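Local coordinates for protein tylactone synthase starter module and modules 1 & 2 (Streptomyces fradiae, PDB 2Z5L) that probably reduces, with its ketoreductase domain of the short-chain dehydrogenase/reductase family, the beta-keto group of a growing tylactone chain and sets the configuration of the resulting alcohol, at residues Pro23-Arg28 against Ala248-Ala253; Ala254-Ser259 against Ala463-Met468; Asp384-Phe389 against Leu423-Val428. One frame throughout, in Å; residues are numbered along the deposited sequence.

Interaction 1 of 3, residues Pro23-Arg28 against Ala248-Ala253; sequences PTDAWR and AAAAGA
Arg28 and Asp25 reach side by side from segment 23-28, near the start of the chain, to the loop 248-253, which offers them little more than its backbone. Arg28 begins beside Ala248: its CB lies 4.1 Å from Ala248 CB. CG runs on, and at CD the chain passes 3.6 Å from Ala249 O and comes near Ala251 CB. A bend at chi3 (51°) then swings the guanidinium round, and NE donates to Ala249 O at 2.9 Å. That oxygen lies in the guanidinium plane, although NE itself stands above the carbonyl plane, while Ala251 CB covers one guanidinium face. At the tip, NH1 forms a salt bridge with Asp472, and NH2 comes within 4.1 Å of Ala248 CB and close to the like-charged Arg470. Two different groups thus fix the rotation of the head. The main chain of Arg28 takes part as well, its O accepting from Ala248 N at 2.7 Å.

Asp25 spreads its carboxylate across two successive amides. OD2 is met by Gly252 N, 3.2 Å away on the syn side, and also receives Ser22 N. OD1 takes the N-H of Ala251, modelled at 2.5 Å, so short that its exact length is doubtful. A short acidic side chain suits successive loop N-H groups, and alanines keep the facing loop slim.

The contact lies at the surface, joining the loop that leads into strand 28-35 with the one that leaves strand 239-247, its antiparallel neighbour. Helix 457-470 packs against both loops, with Ala463 touching Thr24 and Arg470 touching Ala249 and Ala251.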
loop_
_atom_site.group_PDB
_atom_site.type_symbol
_atom_site.label_atom_id
_atom_site.label_comp_id
_atom_site.label_asym_id
_atom_site.label_seq_id
_atom_site.Cartn_x
_atom_site.Cartn_y
_atom_site.Cartn_z
ATOM N N PRO A 23 6.752 8.012 24.295
ATOM C CA PRO A 23 5.289 8.097 24.367
ATOM C C PRO A 23 4.613 7.712 23.052
ATOM O O PRO A 23 3.422 7.395 23.019
ATOM C CB PRO A 23 5.046 9.558 24.740
ATOM C CG PRO A 23 6.179 10.256 24.068
ATOM C CD PRO A 23 7.363 9.352 24.359
ATOM N N THR A 24 5.381 7.728 21.971
ATOM C CA THR A 24 4.843 7.378 20.664
ATOM C C THR A 24 4.952 5.885 20.365
ATOM O O THR A 24 4.582 5.450 19.275
ATOM C CB THR A 24 5.565 8.127 19.535
ATOM O OG1 THR A 24 6.947 7.750 19.525
ATOM C CG2 THR A 24 5.443 9.631 19.718
ATOM N N ASP A 25 5.474 5.099 21.307
ATOM C CA ASP A 25 5.587 3.662 21.071
ATOM C C ASP A 25 4.210 2.994 21.070
ATOM O O ASP A 25 4.071 1.857 20.632
ATOM C CB ASP A 25 6.491 2.978 22.112
ATOM C CG ASP A 25 7.980 3.216 21.859
ATOM O OD1 ASP A 25 8.419 3.142 20.696
ATOM O OD2 ASP A 25 8.718 3.464 22.834
ATOM N N ALA A 26 3.195 3.700 21.556
ATOM C CA ALA A 26 1.847 3.152 21.584
ATOM C C ALA A 26 1.159 3.354 20.233
ATOM O O ALA A 26 -0.012 3.013 20.074
ATOM C CB ALA A 26 1.027 3.814 22.687
ATOM N N TRP A 27 1.895 3.904 19.271
ATOM C CA TRP A 27 1.371 4.160 17.937
ATOM C C TRP A 27 2.010 3.232 16.922
ATOM O O TRP A 27 1.659 3.263 15.749
ATOM C CB TRP A 27 1.650 5.608 17.508
ATOM C CG TRP A 27 0.988 6.653 18.357
ATOM C CD1 TRP A 27 0.010 6.455 19.294
ATOM C CD2 TRP A 27 1.230 8.071 18.324
ATOM N NE1 TRP A 27 -0.372 7.658 19.841
ATOM C CE2 TRP A 27 0.359 8.665 19.265
ATOM C CE3 TRP A 27 2.097 8.895 17.589
ATOM C CZ2 TRP A 27 0.326 10.044 19.492
ATOM C CZ3 TRP A 27 2.063 10.276 17.818
ATOM C CH2 TRP A 27 1.183 10.831 18.763
ATOM N N ARG A 28 2.939 2.404 17.372
ATOM C CA ARG A 28 3.646 1.498 16.478
ATOM C C ARG A 28 2.964 0.149 16.255
ATOM O O ARG A 28 2.743 -0.611 17.196
ATOM C CB ARG A 28 5.063 1.260 17.005
ATOM C CG ARG A 28 5.955 2.497 17.020
ATOM C CD ARG A 28 7.225 2.202 17.781
ATOM N NE ARG A 28 7.858 0.980 17.300
ATOM C CZ ARG A 28 8.559 0.895 16.177
ATOM N NH1 ARG A 28 8.725 1.976 15.422
ATOM N NH2 ARG A 28 9.070 -0.275 15.800
ATOM N N ALA A 248 3.676 -3.112 17.213
ATOM C CA ALA A 248 5.079 -3.425 17.009
ATOM C C ALA A 248 5.848 -3.158 18.292
ATOM O O ALA A 248 5.336 -2.517 19.207
ATOM C CB ALA A 248 5.645 -2.595 15.863
ATOM N N ALA A 249 7.076 -3.654 18.354
ATOM C CA ALA A 249 7.919 -3.471 19.525
ATOM C C ALA A 249 8.051 -1.989 19.873
ATOM O O ALA A 249 7.438 -1.133 19.228
ATOM C CB ALA A 249 9.291 -4.080 19.264
ATOM N N ALA A 250 8.841 -1.679 20.896
ATOM C CA ALA A 250 9.032 -0.282 21.287
ATOM C C ALA A 250 10.278 0.276 20.621
ATOM O O ALA A 250 11.165 -0.473 20.213
ATOM C CB ALA A 250 9.148 -0.163 22.808
ATOM N N ALA A 251 10.328 1.598 20.502
ATOM C CA ALA A 251 11.463 2.286 19.899
ATOM C C ALA A 251 12.401 2.711 21.023
ATOM O O ALA A 251 13.615 2.777 20.844
ATOM C CB ALA A 251 10.986 3.507 19.129
ATOM N N GLY A 252 11.816 2.994 22.182
ATOM C CA GLY A 252 12.596 3.401 23.331
ATOM C C GLY A 252 13.468 4.615 23.084
ATOM O O GLY A 252 13.041 5.585 22.458
ATOM N N ALA A 253 14.701 4.552 23.578
ATOM C CA ALA A 253 15.659 5.645 23.433
ATOM C C ALA A 253 16.290 5.663 22.051
ATOM O O ALA A 253 17.052 6.570 21.722
ATOM C CB ALA A 253 16.746 5.523 24.501
#

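Interaction 2 of 3, residues Ala254-Ser259 against Ala463-Met468; sequences ASWQPS and ALLGAM
The indole of Trp256 receives Met468 on one face and Leu465 at its edge. The methyl CE of Met468 sits 3.6 Å above the ring plane and over its centre, a CH-pi contact measuring 3.8 Å from CE to the centroid of the six-membered ring. Its sulfur approaches more obliquely: SD is 4.8 Å from the centroid of the five-membered ring, a looser Met-aromatic contact. Near the plane of the ring comes Leu465 CD2. The indole reaches its place because CG is anti to the backbone N (chi1 -167°), and in Met468 the bend at chi3 (88°) turns CE over the ring. Methionine suits the site, its unbranched chain ending in a polarisable thioether and a methyl that can point its C-H bonds at an aromatic face.

Closer to the backbone the fit is tight. Trp256 CB lies 3.8 Å from Met468 CB, and Ser255 OG packs 3.7 Å from Leu465 CB. The loop passes close to the helix at Gly466, whose CA makes a CA-H...O contact with Ala254 O at 3.3 Å. A second such contact joins Ser255 CA to Leu465 O, also at 3.3 Å, so weak polar contacts supplement the apolar ones.

Here the linker between strands 239-247 and 261-265 lies along helix 457-470. The same Trp256 reaches Ala338 and Phe340 of strand 338-341, Met468 touches Val387 of strand 386-391, and Leu465 extends to Arg278; loop and helix are thereby joined to the sheet and to helix 270-281 of the ketoreductase domain.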
loop_
_atom_site.group_PDB
_atom_site.type_symbol
_atom_site.label_atom_id
_atom_site.label_comp_id
_atom_site.label_asym_id
_atom_site.label_seq_id
_atom_site.Cartn_x
_atom_site.Cartn_y
_atom_site.Cartn_z
ATOM N N ALA A 254 15.978 4.653 21.247
ATOM C CA ALA A 254 16.538 4.570 19.906
ATOM C C ALA A 254 16.168 5.804 19.094
ATOM O O ALA A 254 15.023 6.253 19.119
ATOM C CB ALA A 254 16.036 3.308 19.205
ATOM N N SER A 255 17.142 6.343 18.370
ATOM C CA SER A 255 16.913 7.516 17.546
ATOM C C SER A 255 17.923 7.573 16.417
ATOM O O SER A 255 18.835 6.755 16.347
ATOM C CB SER A 255 17.001 8.789 18.391
ATOM O OG SER A 255 16.782 9.939 17.597
ATOM N N TRP A 256 17.761 8.542 15.529
ATOM C CA TRP A 256 18.672 8.670 14.406
ATOM C C TRP A 256 19.171 10.115 14.349
ATOM O O TRP A 256 18.440 11.043 14.697
ATOM C CB TRP A 256 17.934 8.289 13.112
ATOM C CG TRP A 256 18.822 8.093 11.934
ATOM C CD1 TRP A 256 19.619 7.021 11.676
ATOM C CD2 TRP A 256 19.042 9.024 10.871
ATOM N NE1 TRP A 256 20.327 7.225 10.515
ATOM C CE2 TRP A 256 19.992 8.448 10.001
ATOM C CE3 TRP A 256 18.526 10.294 10.571
ATOM C CZ2 TRP A 256 20.442 9.099 8.847
ATOM C CZ3 TRP A 256 18.970 10.940 9.428
ATOM C CH2 TRP A 256 19.922 10.340 8.578
ATOM N N GLN A 257 20.421 10.301 13.935
ATOM C CA GLN A 257 20.989 11.639 13.822
ATOM C C GLN A 257 21.479 11.914 12.407
ATOM O O GLN A 257 22.326 11.197 11.883
ATOM C CB GLN A 257 22.139 11.827 14.808
ATOM C CG GLN A 257 21.695 12.226 16.204
ATOM C CD GLN A 257 22.872 12.488 17.138
ATOM O OE1 GLN A 257 23.754 13.303 16.841
ATOM N NE2 GLN A 257 22.892 11.795 18.274
ATOM N N PRO A 258 20.948 12.968 11.771
ATOM C CA PRO A 258 21.320 13.352 10.407
ATOM C C PRO A 258 22.773 13.811 10.281
ATOM O O PRO A 258 23.330 14.373 11.223
ATOM C CB PRO A 258 20.339 14.476 10.100
ATOM C CG PRO A 258 20.212 15.147 11.436
ATOM C CD PRO A 258 20.012 13.953 12.346
ATOM N N SER A 259 23.370 13.573 9.114
ATOM C CA SER A 259 24.756 13.966 8.825
ATOM C C SER A 259 24.962 13.997 7.302
ATOM O O SER A 259 24.197 13.385 6.566
ATOM C CB SER A 259 25.738 12.975 9.458
ATOM O OG SER A 259 25.584 11.674 8.923
ATOM N N ALA A 463 8.802 9.730 16.253
ATOM C CA ALA A 463 8.460 8.348 15.949
ATOM C C ALA A 463 9.277 7.884 14.750
ATOM O O ALA A 463 9.706 6.724 14.680
ATOM C CB ALA A 463 6.978 8.237 15.658
ATOM N N LEU A 464 9.503 8.797 13.811
ATOM C CA LEU A 464 10.287 8.480 12.619
ATOM C C LEU A 464 11.718 8.189 13.045
ATOM O O LEU A 464 12.273 7.129 12.744
ATOM C CB LEU A 464 10.279 9.660 11.640
ATOM C CG LEU A 464 11.171 9.526 10.398
ATOM C CD1 LEU A 464 10.764 8.307 9.611
ATOM C CD2 LEU A 464 11.061 10.784 9.541
ATOM N N LEU A 465 12.310 9.146 13.753
ATOM C CA LEU A 465 13.673 8.993 14.235
ATOM C C LEU A 465 13.781 7.741 15.110
ATOM O O LEU A 465 14.798 7.036 15.092
ATOM C CB LEU A 465 14.101 10.240 15.016
ATOM C CG LEU A 465 14.079 11.532 14.178
ATOM C CD1 LEU A 465 14.686 12.677 14.977
ATOM C CD2 LEU A 465 14.858 11.319 12.885
ATOM N N GLY A 466 12.718 7.455 15.856
ATOM C CA GLY A 466 12.707 6.279 16.708
ATOM C C GLY A 466 12.681 5.001 15.886
ATOM O O GLY A 466 13.397 4.046 16.167
ATOM N N ALA A 467 11.842 4.992 14.860
ATOM C CA ALA A 467 11.718 3.844 13.989
ATOM C C ALA A 467 13.026 3.630 13.257
ATOM O O ALA A 467 13.468 2.494 13.072
ATOM C CB ALA A 467 10.582 4.059 12.984
ATOM N N MET A 468 13.640 4.731 12.825
ATOM C CA MET A 468 14.908 4.669 12.103
ATOM C C MET A 468 16.021 4.139 13.004
ATOM O O MET A 468 16.994 3.544 12.530
ATOM C CB MET A 468 15.274 6.053 11.548
ATOM C CG MET A 468 14.471 6.468 10.322
ATOM S SD MET A 468 14.888 8.171 9.829
ATOM C CE MET A 468 16.304 7.859 8.726
#

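Interaction 3 of 3, residues Asp384-Phe389 against Leu423-Val428; sequences DAFVLF and LPATSV
Phe386 and Ala425 meet where two adjacent parallel strands of the Rossmann fold begin, strands 386-391 and 426-430, which helix 402-419 connects in a right-handed beta-alpha-beta crossover. The CB of Phe386 sits only 3.2 Å from Pro424 O, and the ring then leads away from the neighbouring strand, because CG lies anti to the backbone N (chi1 -160°). Its CD2 still touches Ala425 CB at 4.1 Å, the methyl meeting the ring at a slant. The small side chain of Ala425 suits the place beside the ring, which also forms a cation-pi contact with Arg418 of the connecting helix. A residue earlier, Pro424 points its CB at the other segment, where it rests on the backbone carbonyl of Asp384.

Further along, side chains alternate between the two faces. Val387, Thr426, Phe389 and Val428 share one, where Leu464 of helix 457-470 reaches both Val387 and Phe389. Beta-branched residues suit such extended backbone. On the opposite face lie Leu388 and Ser427, toward helix 402-419: Leu388 packs on Leu414, while the hydroxyl of Ser427 bonds to Asp412, giving this buried polar group a partner.

The backbones are tied in parallel register by three bonds. Thr426 N gives the first to Phe386 O at 2.7 Å. Leu388 N then donates to Thr426 O, and Val428 N to Leu388 O at 3.1 Å. The last two are straight, at 169° and 165° about the hydrogen. Where the ladder opens at its start, a water fills in: it accepts from Phe386 N at 2.9 Å and hydrogen-bonds with Thr426 OG1, also at 2.9 Å.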
loop_
_atom_site.group_PDB
_atom_site.type_symbol
_atom_site.label_atom_id
_atom_site.label_comp_id
_atom_site.label_asym_id
_atom_site.label_seq_id
_atom_site.Cartn_x
_atom_site.Cartn_y
_atom_site.Cartn_z
ATOM N N ASP A 384 23.089 5.746 3.549
ATOM C CA ASP A 384 22.835 4.850 4.667
ATOM C C ASP A 384 21.418 5.033 5.191
ATOM O O ASP A 384 21.079 4.549 6.269
ATOM C CB ASP A 384 23.819 5.113 5.802
ATOM C CG ASP A 384 23.533 6.408 6.516
ATOM O OD1 ASP A 384 23.614 7.469 5.867
ATOM O OD2 ASP A 384 23.211 6.364 7.721
ATOM N N ALA A 385 20.591 5.747 4.436
ATOM C CA ALA A 385 19.216 5.971 4.847
ATOM C C ALA A 385 18.318 6.218 3.642
ATOM O O ALA A 385 18.575 7.099 2.823
ATOM C CB ALA A 385 19.150 7.135 5.808
ATOM N N PHE A 386 17.265 5.413 3.547
ATOM C CA PHE A 386 16.292 5.485 2.467
ATOM C C PHE A 386 14.915 5.419 3.147
ATOM O O PHE A 386 14.402 4.337 3.461
ATOM C CB PHE A 386 16.498 4.283 1.542
ATOM C CG PHE A 386 15.922 4.451 0.167
ATOM C CD1 PHE A 386 16.592 5.182 -0.804
ATOM C CD2 PHE A 386 14.707 3.859 -0.163
ATOM C CE1 PHE A 386 16.060 5.315 -2.092
ATOM C CE2 PHE A 386 14.169 3.987 -1.446
ATOM C CZ PHE A 386 14.844 4.717 -2.412
ATOM N N VAL A 387 14.317 6.580 3.376
ATOM C CA VAL A 387 13.036 6.646 4.054
ATOM C C VAL A 387 11.858 6.951 3.144
ATOM O O VAL A 387 11.837 7.964 2.432
ATOM C CB VAL A 387 13.094 7.706 5.164
ATOM C CG1 VAL A 387 11.897 7.576 6.076
ATOM C CG2 VAL A 387 14.382 7.549 5.941
ATOM N N LEU A 388 10.864 6.075 3.174
ATOM C CA LEU A 388 9.687 6.276 2.354
ATOM C C LEU A 388 8.511 6.564 3.262
ATOM O O LEU A 388 8.294 5.875 4.269
ATOM C CB LEU A 388 9.414 5.044 1.480
ATOM C CG LEU A 388 10.564 4.562 0.574
ATOM C CD1 LEU A 388 10.136 3.310 -0.146
ATOM C CD2 LEU A 388 10.959 5.635 -0.441
ATOM N N PHE A 389 7.774 7.612 2.915
ATOM C CA PHE A 389 6.593 8.019 3.680
ATOM C C PHE A 389 5.370 7.377 3.059
ATOM O O PHE A 389 4.860 7.828 2.039
ATOM C CB PHE A 389 6.446 9.543 3.667
ATOM C CG PHE A 389 7.363 10.233 4.620
ATOM C CD1 PHE A 389 8.741 10.136 4.463
ATOM C CD2 PHE A 389 6.858 10.970 5.683
ATOM C CE1 PHE A 389 9.609 10.767 5.351
ATOM C CE2 PHE A 389 7.720 11.602 6.573
ATOM C CZ PHE A 389 9.103 11.500 6.404
ATOM N N LEU A 423 20.337 -3.381 0.839
ATOM C CA LEU A 423 20.262 -1.948 0.610
ATOM C C LEU A 423 19.440 -1.314 1.732
ATOM O O LEU A 423 18.442 -1.879 2.181
ATOM C CB LEU A 423 19.629 -1.656 -0.756
ATOM C CG LEU A 423 20.476 -2.065 -1.970
ATOM C CD1 LEU A 423 19.603 -2.201 -3.212
ATOM C CD2 LEU A 423 21.565 -1.028 -2.197
ATOM N N PRO A 424 19.864 -0.134 2.214
ATOM C CA PRO A 424 19.153 0.563 3.292
ATOM C C PRO A 424 17.761 0.985 2.823
ATOM O O PRO A 424 17.563 1.283 1.641
ATOM C CB PRO A 424 20.067 1.751 3.584
ATOM C CG PRO A 424 20.616 2.075 2.228
ATOM C CD PRO A 424 20.945 0.704 1.664
ATOM N N ALA A 425 16.802 0.991 3.746
ATOM C CA ALA A 425 15.432 1.376 3.425
ATOM C C ALA A 425 14.518 1.220 4.634
ATOM O O ALA A 425 14.647 0.269 5.399
ATOM C CB ALA A 425 14.902 0.524 2.257
ATOM N N THR A 426 13.592 2.161 4.790
ATOM C CA THR A 426 12.625 2.155 5.888
ATOM C C THR A 426 11.313 2.725 5.320
ATOM O O THR A 426 11.324 3.762 4.653
ATOM C CB THR A 426 13.090 3.064 7.052
ATOM O OG1 THR A 426 14.449 2.764 7.391
ATOM C CG2 THR A 426 12.217 2.853 8.270
ATOM N N SER A 427 10.190 2.059 5.583
ATOM C CA SER A 427 8.892 2.517 5.081
ATOM C C SER A 427 7.891 2.650 6.221
ATOM O O SER A 427 7.554 1.663 6.879
ATOM C CB SER A 427 8.349 1.541 4.026
ATOM O OG SER A 427 7.124 1.998 3.475
ATOM N N VAL A 428 7.417 3.870 6.460
ATOM C CA VAL A 428 6.467 4.113 7.543
ATOM C C VAL A 428 5.072 4.440 7.019
ATOM O O VAL A 428 4.896 5.389 6.263
ATOM C CB VAL A 428 6.936 5.272 8.448
ATOM C CG1 VAL A 428 6.026 5.379 9.654
ATOM C CG2 VAL A 428 8.377 5.049 8.887
HETATM O O HOH W 1 16.702 3.557 5.761
#

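How the interactions relate
From interaction 1 to interaction 3 the contacts pass from surface to core. Interaction 1 is polar, with side-chain charges gripping a loop backbone; interaction 2, partly buried, relies on aromatic and apolar packing; interaction 3, buried, is a backbone ladder with a helix packed on each face. Helix 457-470 joins them: Ala467 CB meets Arg28 NH1 at 3.7 Å on the surface side, while on the core side Trp256 CZ2, held against that helix, packs 3.8 Å from Ala385 CB. Segments 248-253 and 254-259 are consecutive, so one linker serves the first two contacts. Interactions 1 and 3 do not touch, their nearest atoms being about 7 Å apart, and interaction 2 bridges them.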